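Local coordinates for proline dehydrogenase (Deinococcus radiodurans, PDB 4H6Q), which oxidises L-proline to delta-1-pyrroline-5-carboxylate with FAD as cofactor, passing the electrons to a quinone in the first step of proline breakdown to glutamate, at residues A[73-78]-A[120-125]. Residues are numbered along the deposited sequence; the frame is centred on the assembly and turned at random.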
loop_
_atom_site.group_PDB
_atom_site.type_symbol
_atom_site.label_atom_id
_atom_site.label_comp_id
_atom_site.label_asym_id
_atom_site.label_seq_id
_atom_site.Cartn_x
_atom_site.Cartn_y
_atom_site.Cartn_z
ATOM N N LYS A 73 5.574 -7.166 -20.604
ATOM C CA LYS A 73 5.972 -7.416 -19.213
ATOM C C LYS A 73 5.004 -6.820 -18.198
ATOM O O LYS A 73 4.798 -7.381 -17.118
ATOM C CB LYS A 73 7.408 -6.954 -18.943
ATOM C CG LYS A 73 8.436 -7.803 -19.747
ATOM C CD LYS A 73 8.677 -9.082 -18.959
ATOM C CE LYS A 73 9.457 -10.165 -19.675
ATOM N NZ LYS A 73 9.455 -11.350 -18.737
ATOM N N CYS A 74 4.393 -5.686 -18.538
ATOM C CA CYS A 74 3.373 -5.084 -17.668
ATOM C C CYS A 74 2.180 -6.039 -17.547
ATOM O O CYS A 74 1.568 -6.143 -16.477
ATOM C CB CYS A 74 2.860 -3.755 -18.262
ATOM S SG CYS A 74 4.036 -2.380 -18.075
ATOM N N THR A 75 1.797 -6.669 -18.653
ATOM C CA THR A 75 0.633 -7.550 -18.649
ATOM C C THR A 75 0.975 -8.875 -17.982
ATOM O O THR A 75 0.154 -9.428 -17.221
ATOM C CB THR A 75 0.062 -7.691 -20.088
ATOM O OG1 THR A 75 -0.187 -6.352 -20.580
ATOM C CG2 THR A 75 -1.243 -8.486 -20.119
ATOM N N GLU A 76 2.170 -9.386 -18.229
ATOM C CA GLU A 76 2.662 -10.546 -17.464
ATOM C C GLU A 76 2.659 -10.276 -15.966
ATOM O O GLU A 76 2.303 -11.152 -15.147
ATOM C CB GLU A 76 4.081 -10.933 -17.945
ATOM C CG GLU A 76 4.669 -12.147 -17.221
ATOM C CD GLU A 76 6.085 -12.449 -17.656
ATOM O OE1 GLU A 76 6.587 -11.852 -18.630
ATOM O OE2 GLU A 76 6.740 -13.300 -17.020
ATOM N N PHE A 77 3.059 -9.070 -15.567
ATOM C CA PHE A 77 3.118 -8.704 -14.148
ATOM C C PHE A 77 1.677 -8.768 -13.602
ATOM O O PHE A 77 1.438 -9.375 -12.549
ATOM C CB PHE A 77 3.704 -7.296 -13.966
ATOM C CG PHE A 77 3.970 -6.958 -12.542
ATOM C CD1 PHE A 77 5.265 -7.009 -12.022
ATOM C CD2 PHE A 77 2.910 -6.573 -11.692
ATOM C CE1 PHE A 77 5.523 -6.693 -10.674
ATOM C CE2 PHE A 77 3.160 -6.270 -10.345
ATOM C CZ PHE A 77 4.475 -6.311 -9.848
ATOM N N ALA A 78 0.719 -8.159 -14.316
ATOM C CA ALA A 78 -0.689 -8.257 -13.890
ATOM C C ALA A 78 -1.170 -9.713 -13.768
ATOM O O ALA A 78 -1.904 -10.067 -12.809
ATOM C CB ALA A 78 -1.550 -7.484 -14.835
ATOM N N ALA A 120 -5.631 -3.162 -14.367
ATOM C CA ALA A 120 -6.214 -2.990 -13.026
ATOM C C ALA A 120 -7.649 -3.512 -12.967
ATOM O O ALA A 120 -8.061 -4.106 -11.954
ATOM C CB ALA A 120 -6.173 -1.525 -12.592
ATOM N N ARG A 121 -8.415 -3.329 -14.032
ATOM C CA ARG A 121 -9.765 -3.892 -14.078
ATOM C C ARG A 121 -9.752 -5.400 -13.881
ATOM O O ARG A 121 -10.584 -5.957 -13.141
ATOM C CB ARG A 121 -10.438 -3.565 -15.416
ATOM C CG ARG A 121 -10.948 -2.137 -15.507
ATOM C CD ARG A 121 -11.415 -1.854 -16.917
ATOM N NE ARG A 121 -12.064 -0.552 -16.965
ATOM C CZ ARG A 121 -12.030 0.265 -18.005
ATOM N NH1 ARG A 121 -11.345 -0.075 -19.079
ATOM N NH2 ARG A 121 -12.649 1.435 -17.950
ATOM N N ARG A 122 -8.827 -6.105 -14.527
ATOM C CA ARG A 122 -8.752 -7.570 -14.421
ATOM C C ARG A 122 -8.362 -7.991 -13.007
ATOM O O ARG A 122 -8.916 -8.968 -12.456
ATOM C CB ARG A 122 -7.730 -8.141 -15.421
ATOM C CG ARG A 122 -8.019 -7.775 -16.862
ATOM C CD ARG A 122 -7.093 -8.524 -17.801
ATOM N NE ARG A 122 -5.659 -8.338 -17.605
ATOM C CZ ARG A 122 -4.816 -9.321 -17.239
ATOM N NH1 ARG A 122 -5.246 -10.542 -16.964
ATOM N NH2 ARG A 122 -3.548 -9.093 -17.181
ATOM N N ILE A 123 -7.394 -7.285 -12.424
ATOM C CA ILE A 123 -6.964 -7.573 -11.066
ATOM C C ILE A 123 -8.104 -7.342 -10.055
ATOM O O ILE A 123 -8.373 -8.199 -9.181
ATOM C CB ILE A 123 -5.722 -6.728 -10.724
ATOM C CG1 ILE A 123 -4.516 -7.187 -11.599
ATOM C CG2 ILE A 123 -5.403 -6.736 -9.217
ATOM C CD1 ILE A 123 -3.342 -6.182 -11.584
ATOM N N ILE A 124 -8.767 -6.190 -10.156
ATOM C CA ILE A 124 -9.807 -5.866 -9.185
ATOM C C ILE A 124 -11.006 -6.805 -9.358
ATOM O O ILE A 124 -11.598 -7.249 -8.360
ATOM C CB ILE A 124 -10.248 -4.396 -9.298
ATOM C CG1 ILE A 124 -9.071 -3.455 -9.035
ATOM C CG2 ILE A 124 -11.445 -4.118 -8.324
ATOM C CD1 ILE A 124 -9.327 -2.041 -9.550
ATOM N N ALA A 125 -11.371 -7.138 -10.599
ATOM C CA ALA A 125 -12.486 -8.067 -10.829
ATOM C C ALA A 125 -12.204 -9.404 -10.136
ATOM O O ALA A 125 -13.106 -9.991 -9.535
ATOM C CB ALA A 125 -12.701 -8.251 -12.334
#
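Two side chains reach from 120-125 to the methyl of Ala78: the guanidinium of Arg122, whose NH2 lies 3.5 Å from Ala78 CB, and the tip of Ile123, whose CD1 lies 3.9 Å from the same CB. Arg122 starts with CG anti to its carbonyl carbon, runs extended and then bends at chi3 (-58°), which turns the guanidinium toward 73-78. Ala78 CB approaches that group obliquely, whereas Thr75 O sits at its edge, near its plane. At 3.7 Å from NH2, however, this carbonyl is too distant to count as a hydrogen-bond acceptor. The polar grip on NH2 comes instead from just beyond the segments, through a salt bridge to Asp79 OD1 and a hydrogen bond to Asn119 OD1, one on each helix. The segment axes run 10.7 Å apart at closest approach and only 5° from parallel, as expected for neighbouring outer helices of a beta8-alpha8 barrel; helices 71-90 and 115-129 follow consecutive parallel strands, 58-63 and 96-99. At this separation the segments meet mainly through side chains, and just 170 Å² is buried between them. Ile123, itself buried, is extended at chi2 (166°), which carries CD1 across to the alanine, while its side chain also packs on Val81 and Ile85 farther along helix 71-90. Thr75 crosses Arg122 at about a right angle, its CG2 3.8 Å from NH2; OG1, on the other branch, hydrogen-bonds back to Pro71 O.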